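N-terminal acetyltransferase B complex subunit MDM20 (PDB 5K04) probably serves as the non-catalytic auxiliary subunit of the NatB complex, which acetylates the N-termini of selected proteins. Local coordinates at residues K417-F429 and K732-V744. Sequence-based numbering, arbitrary orientation.
Sequences KLYSQLNTNDLIF and KLEIKSSIEDCVV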
loop_
_atom_site.group_PDB
_atom_site.type_symbol
_atom_site.label_atom_id
_atom_site.label_comp_id
_atom_site.label_asym_id
_atom_site.label_seq_id
_atom_site.Cartn_x
_atom_site.Cartn_y
_atom_site.Cartn_z
ATOM N N LYS A 417 12.016 13.103 6.346
ATOM C CA LYS A 417 12.982 12.999 5.246
ATOM C C LYS A 417 14.284 13.714 5.586
ATOM O O LYS A 417 15.371 13.184 5.340
ATOM C CB LYS A 417 12.385 13.563 3.949
ATOM C CG LYS A 417 11.176 12.790 3.454
ATOM C CD LYS A 417 10.580 13.343 2.147
ATOM C CE LYS A 417 11.602 13.435 1.026
ATOM N NZ LYS A 417 10.941 13.796 -0.273
ATOM N N LEU A 418 14.190 14.930 6.147
ATOM C CA LEU A 418 15.392 15.674 6.527
ATOM C C LEU A 418 16.186 14.922 7.592
ATOM O O LEU A 418 17.401 14.743 7.455
ATOM C CB LEU A 418 15.034 17.073 7.038
ATOM C CG LEU A 418 14.357 18.110 6.123
ATOM C CD1 LEU A 418 14.568 19.540 6.639
ATOM C CD2 LEU A 418 14.824 18.012 4.724
ATOM N N TYR A 419 15.504 14.468 8.660
ATOM C CA TYR A 419 16.160 13.676 9.695
ATOM C C TYR A 419 16.809 12.434 9.117
ATOM O O TYR A 419 17.807 11.940 9.665
ATOM C CB TYR A 419 15.166 13.247 10.771
ATOM C CG TYR A 419 14.834 14.277 11.839
ATOM C CD1 TYR A 419 15.811 15.110 12.382
ATOM C CD2 TYR A 419 13.544 14.385 12.332
ATOM C CE1 TYR A 419 15.492 16.044 13.379
ATOM C CE2 TYR A 419 13.215 15.308 13.293
ATOM C CZ TYR A 419 14.185 16.141 13.822
ATOM O OH TYR A 419 13.823 17.044 14.792
ATOM N N SER A 420 16.241 11.903 8.027
ATOM C CA SER A 420 16.780 10.703 7.399
ATOM C C SER A 420 18.105 10.971 6.708
ATOM O O SER A 420 18.764 10.012 6.298
ATOM C CB SER A 420 15.784 10.136 6.387
ATOM O OG SER A 420 15.929 10.764 5.118
ATOM N N GLN A 421 18.483 12.246 6.550
ATOM C CA GLN A 421 19.759 12.661 5.974
ATOM C C GLN A 421 20.889 12.687 6.998
ATOM O O GLN A 421 22.057 12.827 6.615
ATOM C CB GLN A 421 19.647 14.063 5.362
ATOM C CG GLN A 421 18.529 14.234 4.361
ATOM C CD GLN A 421 18.617 13.211 3.243
ATOM O OE1 GLN A 421 19.609 13.142 2.526
ATOM N NE2 GLN A 421 17.584 12.386 3.115
ATOM N N LEU A 422 20.563 12.608 8.277
ATOM C CA LEU A 422 21.504 12.778 9.368
ATOM C C LEU A 422 21.581 11.484 10.171
ATOM O O LEU A 422 20.864 10.513 9.897
ATOM C CB LEU A 422 21.083 13.941 10.269
ATOM C CG LEU A 422 20.901 15.290 9.578
ATOM C CD1 LEU A 422 20.308 16.317 10.566
ATOM C CD2 LEU A 422 22.219 15.791 8.963
ATOM N N ASN A 423 22.481 11.484 11.160
ATOM C CA ASN A 423 22.609 10.395 12.114
ATOM C C ASN A 423 21.692 10.575 13.321
ATOM O O ASN A 423 21.899 9.931 14.358
ATOM C CB ASN A 423 24.070 10.254 12.546
ATOM C CG ASN A 423 24.971 9.898 11.386
ATOM O OD1 ASN A 423 24.773 8.883 10.703
ATOM N ND2 ASN A 423 25.957 10.739 11.142
ATOM N N THR A 424 20.677 11.434 13.189
ATOM C CA THR A 424 19.667 11.685 14.213
ATOM C C THR A 424 18.554 10.630 14.150
ATOM O O THR A 424 17.363 10.931 14.057
ATOM C CB THR A 424 19.101 13.085 14.018
ATOM O OG1 THR A 424 18.615 13.207 12.674
ATOM C CG2 THR A 424 20.172 14.122 14.234
ATOM N N ASN A 425 18.962 9.360 14.211
ATOM C CA ASN A 425 18.041 8.258 13.944
ATOM C C ASN A 425 17.024 8.072 15.065
ATOM O O ASN A 425 16.006 7.394 14.873
ATOM C CB ASN A 425 18.866 6.999 13.716
ATOM C CG ASN A 425 20.040 7.246 12.771
ATOM O OD1 ASN A 425 19.901 7.896 11.727
ATOM N ND2 ASN A 425 21.210 6.758 13.158
ATOM N N ASP A 426 17.284 8.737 16.187
ATOM C CA ASP A 426 16.479 8.753 17.401
ATOM C C ASP A 426 15.086 9.352 17.184
ATOM O O ASP A 426 14.156 9.031 17.926
ATOM C CB ASP A 426 17.268 9.605 18.418
ATOM C CG ASP A 426 17.208 9.094 19.783
ATOM O OD1 ASP A 426 16.091 8.857 20.279
ATOM O OD2 ASP A 426 18.289 8.944 20.385
ATOM N N LEU A 427 14.935 10.244 16.195
ATOM C CA LEU A 427 13.919 11.294 16.215
ATOM C C LEU A 427 12.812 11.106 15.186
ATOM O O LEU A 427 11.917 11.958 15.088
ATOM C CB LEU A 427 14.580 12.662 15.990
ATOM C CG LEU A 427 15.756 13.024 16.900
ATOM C CD1 LEU A 427 16.333 14.388 16.514
ATOM C CD2 LEU A 427 15.347 12.980 18.389
ATOM N N ILE A 428 12.846 10.029 14.416
ATOM C CA ILE A 428 11.860 9.826 13.360
ATOM C C ILE A 428 10.602 9.131 13.885
ATOM O O ILE A 428 9.480 9.562 13.603
ATOM C CB ILE A 428 12.530 9.041 12.213
ATOM C CG1 ILE A 428 13.679 9.876 11.609
ATOM C CG2 ILE A 428 11.511 8.603 11.194
ATOM C CD1 ILE A 428 14.412 9.185 10.465
ATOM N N PHE A 429 10.773 8.063 14.670
ATOM C CA PHE A 429 9.636 7.307 15.197
ATOM C C PHE A 429 8.601 8.156 15.923
ATOM O O PHE A 429 7.398 7.878 15.765
ATOM C CB PHE A 429 10.144 6.198 16.139
ATOM C CG PHE A 429 10.083 4.831 15.534
ATOM C CD1 PHE A 429 8.861 4.252 15.216
ATOM C CD2 PHE A 429 11.248 4.117 15.274
ATOM C CE1 PHE A 429 8.803 2.983 14.637
ATOM C CE2 PHE A 429 11.204 2.844 14.710
ATOM C CZ PHE A 429 9.981 2.276 14.392
ATOM N N LYS A 732 19.801 22.411 17.939
ATOM C CA LYS A 732 21.209 22.020 17.917
ATOM C C LYS A 732 21.522 21.064 19.053
ATOM O O LYS A 732 22.224 20.066 18.858
ATOM C CB LYS A 732 22.113 23.251 17.992
ATOM C CG LYS A 732 22.511 23.800 16.628
ATOM C CD LYS A 732 23.164 25.173 16.750
ATOM C CE LYS A 732 24.246 25.183 17.821
ATOM N NZ LYS A 732 24.898 26.533 17.956
ATOM N N LEU A 733 20.980 21.338 20.245
ATOM C CA LEU A 733 21.254 20.476 21.386
ATOM C C LEU A 733 20.600 19.111 21.219
ATOM O O LEU A 733 21.221 18.080 21.501
ATOM C CB LEU A 733 20.784 21.155 22.665
ATOM C CG LEU A 733 21.327 20.560 23.961
ATOM C CD1 LEU A 733 22.771 20.060 23.783
ATOM C CD2 LEU A 733 21.252 21.604 25.057
ATOM N N GLU A 734 19.346 19.086 20.764
ATOM C CA GLU A 734 18.647 17.824 20.540
ATOM C C GLU A 734 19.336 16.998 19.448
ATOM O O GLU A 734 19.469 15.773 19.565
ATOM C CB GLU A 734 17.184 18.118 20.186
ATOM C CG GLU A 734 16.415 16.943 19.567
ATOM C CD GLU A 734 15.107 17.368 18.894
ATOM O OE1 GLU A 734 14.065 17.377 19.584
ATOM O OE2 GLU A 734 15.130 17.702 17.679
ATOM N N ILE A 735 19.813 17.665 18.397
ATOM C CA ILE A 735 20.469 16.961 17.302
ATOM C C ILE A 735 21.831 16.434 17.736
ATOM O O ILE A 735 22.205 15.304 17.395
ATOM C CB ILE A 735 20.557 17.887 16.076
ATOM C CG1 ILE A 735 19.152 18.017 15.466
ATOM C CG2 ILE A 735 21.595 17.386 15.073
ATOM C CD1 ILE A 735 19.103 18.718 14.126
ATOM N N LYS A 736 22.583 17.230 18.520
ATOM C CA LYS A 736 23.870 16.765 19.027
ATOM C C LYS A 736 23.700 15.596 19.988
ATOM O O LYS A 736 24.471 14.628 19.933
ATOM C CB LYS A 736 24.638 17.903 19.705
ATOM C CG LYS A 736 25.084 19.000 18.731
ATOM C CD LYS A 736 26.236 19.825 19.251
ATOM C CE LYS A 736 25.901 20.592 20.506
ATOM N NZ LYS A 736 27.133 21.304 21.008
ATOM N N SER A 737 22.700 15.663 20.874
ATOM C CA SER A 737 22.467 14.556 21.800
ATOM C C SER A 737 22.036 13.296 21.057
ATOM O O SER A 737 22.433 12.183 21.423
ATOM C CB SER A 737 21.410 14.944 22.840
ATOM O OG SER A 737 21.885 15.961 23.703
ATOM N N SER A 738 21.212 13.455 20.017
ATOM C CA SER A 738 20.730 12.300 19.259
ATOM C C SER A 738 21.860 11.643 18.484
ATOM O O SER A 738 21.942 10.413 18.415
ATOM C CB SER A 738 19.611 12.720 18.298
ATOM O OG SER A 738 19.259 11.655 17.433
ATOM N N ILE A 739 22.718 12.451 17.859
ATOM C CA ILE A 739 23.880 11.902 17.167
ATOM C C ILE A 739 24.735 11.112 18.145
ATOM O O ILE A 739 25.157 9.987 17.862
ATOM C CB ILE A 739 24.685 13.028 16.489
ATOM C CG1 ILE A 739 23.948 13.537 15.252
ATOM C CG2 ILE A 739 26.091 12.560 16.137
ATOM C CD1 ILE A 739 24.479 14.875 14.768
ATOM N N GLU A 740 24.965 11.683 19.328
ATOM C CA GLU A 740 25.793 11.033 20.339
ATOM C C GLU A 740 25.196 9.697 20.759
ATOM O O GLU A 740 25.833 8.648 20.629
ATOM C CB GLU A 740 25.950 11.962 21.550
ATOM C CG GLU A 740 26.728 11.331 22.721
ATOM C CD GLU A 740 27.321 12.361 23.681
ATOM O OE1 GLU A 740 27.129 13.573 23.477
ATOM O OE2 GLU A 740 27.983 11.947 24.641
ATOM N N ASP A 741 23.956 9.724 21.258
ATOM C CA ASP A 741 23.303 8.506 21.723
ATOM C C ASP A 741 23.292 7.422 20.642
ATOM O O ASP A 741 23.606 6.257 20.915
ATOM C CB ASP A 741 21.879 8.833 22.183
ATOM C CG ASP A 741 21.847 9.783 23.374
ATOM O OD1 ASP A 741 22.804 9.779 24.176
ATOM O OD2 ASP A 741 20.861 10.531 23.513
ATOM N N CYS A 742 22.951 7.785 19.403
ATOM C CA CYS A 742 22.822 6.750 18.379
ATOM C C CYS A 742 24.196 6.211 17.964
ATOM O O CYS A 742 24.368 5.000 17.802
ATOM C CB CYS A 742 22.016 7.281 17.182
ATOM S SG CYS A 742 20.312 7.714 17.524
ATOM N N VAL A 743 25.202 7.082 17.858
ATOM C CA VAL A 743 26.534 6.640 17.435
ATOM C C VAL A 743 27.229 5.836 18.531
ATOM O O VAL A 743 27.879 4.827 18.249
ATOM C CB VAL A 743 27.392 7.846 17.006
ATOM C CG1 VAL A 743 28.850 7.427 16.848
ATOM C CG2 VAL A 743 26.880 8.427 15.706
ATOM N N VAL A 744 27.115 6.273 19.793
ATOM C CA VAL A 744 27.793 5.594 20.902
ATOM C C VAL A 744 27.205 4.204 21.128
ATOM O O VAL A 744 27.930 3.246 21.432
ATOM C CB VAL A 744 27.722 6.461 22.176
ATOM C CG1 VAL A 744 28.067 5.644 23.438
ATOM C CG2 VAL A 744 28.657 7.655 22.042
HETATM O O HOH W 1 18.436 11.581 21.757
#
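Asp426 meets helix 732-744 through CB, CG and one carboxylate oxygen, OD2. Its CB lies 3.0 Å from Ser738 OG and 3.7 Å from Cys742 SG. CG is farther from both, 4.0 Å from Ser738 OG. At the tip, OD2 is 3.7 Å from Cys742 SG and 4.3 Å from OD2 of Asp741, with the carboxylate planes 63° apart. A water donates to both OD2 atoms, weakly to Asp426, and so probably eases the repulsion of like charges. With chi1 at 172°, Ser738 turns OG away from its own backbone N and in among the loop residues. There it is 3.2 Å from Thr424 CA; this buried hydroxyl has no polar partner in the model. Thr424 centres an inverse gamma turn, and its CG2 packs 3.7 Å from Ile735 CG2. One turn back from Ser738, Glu734 reaches across Leu427 CD1. Its OE2 also lies 3.2 Å from Tyr419 OH and has a long, weak ion pair with Lys399. Leu427 CB covers one face of the Tyr419 ring. Asn423 borders Ile739 and hydrogen-bonds through OD1 to Thr663 and through ND2 to Gln711. This is loop-on-helix packing in an all-helical, TPR-related subunit: the connection between helices 409-419 and 429-434 rests on the C-terminal helix 729-747.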